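PDB 1H70: N(G),N(G)-dimethylarginine dimethylaminohydrolase from Pseudomonas aeruginosa, which hydrolyses methylated arginines, N(omega),N(omega)-dimethyl-L-arginine and N(omega)-methyl-L-arginine, to L-citrulline and dimethylamine or methylamine. Local coordinates for residues S62-D67 / S249-R254; E195-E200 / Y219-E224. The protein carries 1 engineered substitution. All coordinates share one frame; numbering follows the deposited sequence.

Interaction 1 of 2, residues S62-D67 / S249-R254. Engineered in segment 249-254: S250 (natural residue Cys). With CIR (citrulline), chain B.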
loop_
_atom_site.group_PDB
_atom_site.type_symbol
_atom_site.label_atom_id
_atom_site.label_comp_id
_atom_site.label_asym_id
_atom_site.label_seq_id
_atom_site.Cartn_x
_atom_site.Cartn_y
_atom_site.Cartn_z
ATOM N N SER A 62 0.132 12.768 3.147
ATOM C CA SER A 62 1.001 12.048 4.090
ATOM C C SER A 62 0.332 10.904 4.893
ATOM O O SER A 62 0.998 10.028 5.465
ATOM C CB SER A 62 1.805 13.042 4.970
ATOM O OG SER A 62 0.919 13.804 5.755
ATOM N N VAL A 63 -0.994 10.823 4.840
ATOM C CA VAL A 63 -1.750 9.736 5.431
ATOM C C VAL A 63 -1.409 8.445 4.700
ATOM O O VAL A 63 -1.523 7.358 5.265
ATOM C CB VAL A 63 -3.282 9.997 5.319
ATOM C CG1 VAL A 63 -3.726 10.071 3.857
ATOM C CG2 VAL A 63 -4.091 8.940 6.070
ATOM N N PHE A 64 -0.989 8.553 3.438
ATOM C CA PHE A 64 -0.613 7.385 2.649
ATOM C C PHE A 64 0.841 6.983 2.891
ATOM O O PHE A 64 1.716 7.054 1.999
ATOM C CB PHE A 64 -0.876 7.635 1.156
ATOM C CG PHE A 64 -2.327 7.968 0.890
ATOM C CD1 PHE A 64 -2.676 9.136 0.227
ATOM C CD2 PHE A 64 -3.318 7.116 1.336
ATOM C CE1 PHE A 64 -4.010 9.441 -0.003
ATOM C CE2 PHE A 64 -4.677 7.411 1.101
ATOM C CZ PHE A 64 -5.011 8.568 0.422
ATOM N N VAL A 65 1.089 6.522 4.111
ATOM C CA VAL A 65 2.426 6.128 4.554
ATOM C C VAL A 65 3.017 4.933 3.803
ATOM O O VAL A 65 4.243 4.706 3.865
ATOM C CB VAL A 65 2.467 5.839 6.077
ATOM C CG1 VAL A 65 2.139 7.113 6.850
ATOM C CG2 VAL A 65 1.524 4.670 6.451
ATOM N N GLU A 66 2.188 4.192 3.069
ATOM C CA GLU A 66 2.728 3.104 2.262
ATOM C C GLU A 66 3.785 3.597 1.273
ATOM O O GLU A 66 4.741 2.894 1.052
ATOM C CB GLU A 66 1.602 2.418 1.473
ATOM C CG GLU A 66 2.079 1.459 0.392
ATOM C CD GLU A 66 1.080 0.359 0.106
ATOM O OE1 GLU A 66 0.164 0.591 -0.712
ATOM O OE2 GLU A 66 1.207 -0.731 0.677
ATOM N N ASP A 67 3.634 4.780 0.685
ATOM C CA ASP A 67 4.579 5.197 -0.372
ATOM C C ASP A 67 6.017 5.551 0.016
ATOM O O ASP A 67 6.959 5.158 -0.674
ATOM C CB ASP A 67 3.909 6.249 -1.255
ATOM C CG ASP A 67 2.659 5.698 -1.878
ATOM O OD1 ASP A 67 2.737 4.572 -2.456
ATOM O OD2 ASP A 67 1.596 6.316 -1.812
ATOM N N SER A 249 -4.419 -0.446 1.520
ATOM C CA SER A 249 -2.991 -0.791 1.524
ATOM C C SER A 249 -2.188 0.487 1.711
ATOM O O SER A 249 -1.169 0.528 2.370
ATOM C CB SER A 249 -2.531 -1.480 0.226
ATOM O OG SER A 249 -2.310 -0.512 -0.778
ATOM N N SER A 250 -2.704 1.556 1.139
ATOM C CA SER A 250 -2.068 2.876 1.128
ATOM C C SER A 250 -1.834 3.499 2.479
ATOM O O SER A 250 -0.894 4.287 2.642
ATOM C CB SER A 250 -3.012 3.834 0.381
ATOM O OG SER A 250 -3.604 3.133 -0.711
ATOM N N MET A 251 -2.725 3.204 3.411
ATOM C CA MET A 251 -2.757 3.848 4.705
ATOM C C MET A 251 -1.914 3.232 5.811
ATOM O O MET A 251 -1.971 3.701 6.967
ATOM C CB MET A 251 -4.229 4.035 5.097
ATOM C CG MET A 251 -4.823 5.144 4.205
ATOM S SD MET A 251 -6.473 5.674 4.739
ATOM C CE MET A 251 -7.308 4.110 4.427
ATOM N N SER A 252 -1.133 2.193 5.498
ATOM C CA SER A 252 -0.270 1.663 6.550
ATOM C C SER A 252 0.963 0.999 5.998
ATOM O O SER A 252 1.059 0.758 4.793
ATOM C CB SER A 252 -0.983 0.685 7.492
ATOM O OG SER A 252 -1.665 -0.400 6.856
ATOM N N LEU A 253 1.911 0.788 6.910
ATOM C CA LEU A 253 3.128 0.004 6.689
ATOM C C LEU A 253 2.902 -1.210 7.609
ATOM O O LEU A 253 2.499 -1.039 8.751
ATOM C CB LEU A 253 4.364 0.757 7.168
ATOM C CG LEU A 253 5.255 1.666 6.322
ATOM C CD1 LEU A 253 5.002 1.743 4.870
ATOM C CD2 LEU A 253 5.612 3.002 6.954
ATOM N N ARG A 254 3.104 -2.421 7.106
ATOM C CA ARG A 254 2.830 -3.665 7.796
ATOM C C ARG A 254 4.087 -4.547 7.803
ATOM O O ARG A 254 4.602 -4.849 6.741
ATOM C CB ARG A 254 1.709 -4.386 7.038
ATOM C CG ARG A 254 0.428 -3.573 6.976
ATOM C CD ARG A 254 -0.615 -4.064 5.950
ATOM N NE ARG A 254 -0.153 -3.782 4.575
ATOM C CZ ARG A 254 -0.291 -2.631 3.920
ATOM N NH1 ARG A 254 0.152 -2.588 2.650
ATOM N NH2 ARG A 254 -0.852 -1.547 4.469
HETATM C C CIR B . -1.269 10.348 -4.512
HETATM O O CIR B . -0.030 10.126 -4.351
HETATM O OXT CIR B . -1.708 10.745 -5.668
HETATM C CA CIR B . -2.234 10.084 -3.387
HETATM N N CIR B . -3.393 10.990 -3.500
HETATM C C3 CIR B . -2.689 8.604 -3.424
HETATM C C4 CIR B . -1.501 7.691 -3.069
HETATM C C5 CIR B . -1.945 6.240 -3.143
HETATM N N6 CIR B . -0.856 5.337 -2.742
HETATM C C7 CIR B . -0.985 4.034 -2.550
HETATM O O7 CIR B . -2.064 3.436 -2.683
HETATM N N8 CIR B . 0.105 3.337 -2.177
HETATM O O HOH W 1 2.571 -0.581 2.913
#
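The E66 carboxylate reaches across to S249 and R254 and divides its oxygens between two tasks. E66 OE1 lies 2.7 Å from S249 OG and accepts from N8 of the bound citrulline at 3.1 Å. E66 OE2 forms a salt bridge with R254 NH1 at 2.9 Å. NH1 meets OE2 on its syn side, but 31° out of the carboxylate plane, and the carboxylate and guanidinium planes stand 80° apart. OE2 also pairs with K165. A water lies within hydrogen-bonding distance of both E66 OE2 and S252 O. CG of E66 is anti to the backbone N (chi1 168°), and the extended chain carries the carboxylate past the S249 carbonyl. R254 NH2 bonds S249 O and S252 OG, both in the guanidinium plane, which fixes its rotation; S252 OG also bonds Y39 OH.

This is the catalytic pocket of a dimethylargininase. S250 is engineered; the natural residue is a cysteine, inferred to be the nucleophile. Its OG donates to O7 of citrulline at 2.5 Å. D67 takes the two ureido nitrogens, OD1 to N8 and OD2 to N6. R86 and the backbone N of G117 hold D67 in turn.

The F64 ring leans obliquely on S250 CB, which lies 3.4 Å from CD2. M251 runs beside the ring and points the same way. V63 CG1 sits over the ring centre. The backbones join through E66 N to S250 O, 3.1 Å, with the donor above the carbonyl plane. Further along, L253 CD1 packs on V65 O, and V65 CG2 rests 3.5 Å from S252 CA.

Interaction 2 of 2, residues E195-E200 / Y219-E224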
loop_
_atom_site.group_PDB
_atom_site.type_symbol
_atom_site.label_atom_id
_atom_site.label_comp_id
_atom_site.label_asym_id
_atom_site.label_seq_id
_atom_site.Cartn_x
_atom_site.Cartn_y
_atom_site.Cartn_z
ATOM N N GLU A 195 -10.326 -12.662 -9.808
ATOM C CA GLU A 195 -10.660 -11.540 -10.669
ATOM C C GLU A 195 -11.742 -10.680 -10.042
ATOM O O GLU A 195 -12.821 -11.165 -9.721
ATOM C CB GLU A 195 -11.088 -12.033 -12.053
ATOM N N ILE A 196 -11.450 -9.394 -9.868
ATOM C CA ILE A 196 -12.407 -8.466 -9.278
ATOM C C ILE A 196 -13.335 -7.959 -10.381
ATOM O O ILE A 196 -12.858 -7.540 -11.429
ATOM C CB ILE A 196 -11.627 -7.282 -8.652
ATOM C CG1 ILE A 196 -10.647 -7.786 -7.594
ATOM C CG2 ILE A 196 -12.573 -6.230 -8.070
ATOM C CD1 ILE A 196 -11.238 -8.619 -6.470
ATOM N N PRO A 197 -14.639 -8.008 -10.171
ATOM C CA PRO A 197 -15.606 -7.538 -11.179
ATOM C C PRO A 197 -15.418 -6.051 -11.471
ATOM O O PRO A 197 -15.049 -5.318 -10.558
ATOM C CB PRO A 197 -16.966 -7.781 -10.524
ATOM C CG PRO A 197 -16.730 -8.740 -9.407
ATOM C CD PRO A 197 -15.287 -8.514 -8.958
ATOM N N GLU A 198 -15.700 -5.603 -12.692
ATOM C CA GLU A 198 -15.473 -4.195 -13.048
ATOM C C GLU A 198 -16.110 -3.143 -12.158
ATOM O O GLU A 198 -15.452 -2.162 -11.826
ATOM C CB GLU A 198 -15.795 -3.934 -14.522
ATOM C CG GLU A 198 -17.243 -4.058 -14.926
ATOM C CD GLU A 198 -17.406 -3.557 -16.362
ATOM O OE1 GLU A 198 -17.469 -2.307 -16.559
ATOM O OE2 GLU A 198 -17.422 -4.406 -17.268
ATOM N N GLU A 199 -17.365 -3.317 -11.766
ATOM C CA GLU A 199 -18.040 -2.344 -10.914
ATOM C C GLU A 199 -17.368 -2.207 -9.541
ATOM O O GLU A 199 -17.488 -1.165 -8.875
ATOM C CB GLU A 199 -19.461 -2.850 -10.697
ATOM C CG GLU A 199 -19.392 -4.172 -9.946
ATOM C CD GLU A 199 -20.053 -5.294 -10.686
ATOM O OE1 GLU A 199 -19.914 -5.359 -11.939
ATOM O OE2 GLU A 199 -20.705 -6.083 -9.964
ATOM N N GLU A 200 -16.645 -3.248 -9.135
ATOM C CA GLU A 200 -15.972 -3.316 -7.838
ATOM C C GLU A 200 -14.446 -3.191 -7.921
ATOM O O GLU A 200 -13.754 -3.552 -6.960
ATOM C CB GLU A 200 -16.296 -4.663 -7.169
ATOM C CG GLU A 200 -17.800 -4.836 -6.922
ATOM C CD GLU A 200 -18.131 -5.838 -5.841
ATOM O OE1 GLU A 200 -17.225 -6.487 -5.294
ATOM O OE2 GLU A 200 -19.324 -5.991 -5.491
ATOM N N TYR A 219 -18.459 -3.457 -1.357
ATOM C CA TYR A 219 -18.036 -4.302 -2.482
ATOM C C TYR A 219 -18.382 -5.743 -2.114
ATOM O O TYR A 219 -17.543 -6.554 -1.758
ATOM C CB TYR A 219 -16.540 -4.051 -2.777
ATOM C CG TYR A 219 -16.293 -2.573 -3.099
ATOM C CD1 TYR A 219 -15.817 -1.692 -2.133
ATOM C CD2 TYR A 219 -16.596 -2.052 -4.360
ATOM C CE1 TYR A 219 -15.628 -0.341 -2.435
ATOM C CE2 TYR A 219 -16.405 -0.719 -4.657
ATOM C CZ TYR A 219 -15.916 0.139 -3.693
ATOM O OH TYR A 219 -15.739 1.472 -4.017
ATOM N N PRO A 220 -19.672 -6.066 -2.184
ATOM C CA PRO A 220 -20.148 -7.388 -1.757
ATOM C C PRO A 220 -19.660 -8.609 -2.517
ATOM O O PRO A 220 -19.500 -9.661 -1.880
ATOM C CB PRO A 220 -21.683 -7.289 -1.844
ATOM C CG PRO A 220 -22.012 -6.013 -2.508
ATOM C CD PRO A 220 -20.763 -5.182 -2.637
ATOM N N ARG A 221 -19.436 -8.515 -3.822
ATOM C CA ARG A 221 -18.994 -9.703 -4.546
ATOM C C ARG A 221 -17.573 -10.096 -4.133
ATOM O O ARG A 221 -17.250 -11.259 -3.952
ATOM C CB ARG A 221 -19.085 -9.507 -6.051
ATOM C CG ARG A 221 -20.522 -9.465 -6.586
ATOM C CD ARG A 221 -20.564 -9.174 -8.083
ATOM N NE ARG A 221 -20.002 -10.313 -8.807
ATOM C CZ ARG A 221 -19.784 -10.363 -10.116
ATOM N NH1 ARG A 221 -20.059 -9.327 -10.896
ATOM N NH2 ARG A 221 -19.267 -11.468 -10.642
ATOM N N THR A 222 -16.730 -9.077 -4.008
ATOM C CA THR A 222 -15.352 -9.274 -3.611
ATOM C C THR A 222 -15.272 -9.766 -2.178
ATOM O O THR A 222 -14.491 -10.654 -1.846
ATOM C CB THR A 222 -14.579 -7.949 -3.755
ATOM O OG1 THR A 222 -14.517 -7.580 -5.140
ATOM C CG2 THR A 222 -13.138 -8.147 -3.269
ATOM N N ARG A 223 -16.115 -9.208 -1.315
ATOM C CA ARG A 223 -16.152 -9.636 0.075
ATOM C C ARG A 223 -16.460 -11.128 0.171
ATOM O O ARG A 223 -15.883 -11.852 0.980
ATOM C CB ARG A 223 -17.190 -8.801 0.827
ATOM C CG ARG A 223 -17.358 -9.164 2.285
ATOM C CD ARG A 223 -18.555 -10.074 2.443
ATOM N NE ARG A 223 -18.451 -11.053 3.510
ATOM C CZ ARG A 223 -18.352 -10.786 4.806
ATOM N NH1 ARG A 223 -18.312 -9.533 5.240
ATOM N NH2 ARG A 223 -18.285 -11.784 5.677
ATOM N N GLU A 224 -17.371 -11.606 -0.668
ATOM C CA GLU A 224 -17.700 -13.039 -0.625
ATOM C C GLU A 224 -16.590 -13.909 -1.224
ATOM O O GLU A 224 -16.331 -15.030 -0.734
ATOM C CB GLU A 224 -19.061 -13.297 -1.287
ATOM C CG GLU A 224 -19.524 -14.745 -1.213
ATOM C CD GLU A 224 -19.774 -15.250 0.201
ATOM O OE1 GLU A 224 -19.818 -14.450 1.159
ATOM O OE2 GLU A 224 -19.937 -16.481 0.358
#
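The E200 carboxylate takes three hydrogen bonds from the first turn of helix 220-227. OE1 accepts two of them. T222 N donates at 2.9 Å on the syn side, 19° out of the carboxylate plane. T222 OG1 donates at the same distance but approaches nearly along the C-O axis of OE1. OE2 uses its syn lone pair for R221 N, 3.0 Å away, in a fairly straight bond (164° at the hydrogen). Both carboxylate oxygens are thus tied down, which fixes the rotation of the group. E200 stretches out to the helix start, running antiparallel alongside T222. The negative charge faces the positive end of the helix dipole, which would be expected to stabilise it.

A weaker pair lies further out. E199 OE2 meets R221 NH1 near the guanidinium plane at 3.4 Å, a weak salt bridge between two exposed side chains. E199 bends at chi2 (-122°), and this turn brings its carboxylate toward the arginine. One face of the R221 guanidinium is occupied by the P197 ring, whose CG sits 3.5 Å above the plane, over its centre.

Packing contacts flank the polar group. On the inner side, I196 CD1 touches both OG1 and CG2 of T222, and the two side chains cross at about a right angle. The Y219 ring takes E200 CG at its edge, with CD2 3.8 Å from E200 CB. P220 CD lies close to E200 OE2.

Y219 holds the N-cap position, so R221 N and T222 N belong to the first turn, where no earlier helical carbonyl serves them. Here a glutamate side chain from the loop that follows strand 192-195 accepts the N-H groups at the N terminus of a helix.

How the interactions relate
Interaction 1 is buried near the centre of the chain, and interaction 2 sits at the periphery, partly exposed. Their centres are about 23 Å apart and their nearest atoms about 12 Å. They hold different elements. Residues 62-67 and 249-254 are far apart in sequence and enclose interaction 2, whose own segments are only 19 residues apart. Each relies on a glutamate with more than one partner. E66 shares its oxygens among side chains, water and ligand in the active site. E200 instead serves mainly backbone N-H groups at a helix start, away from the annotated sites. In interaction 1 the arginine salt bridge lies in a buried contact; in interaction 2 it is weak and exposed.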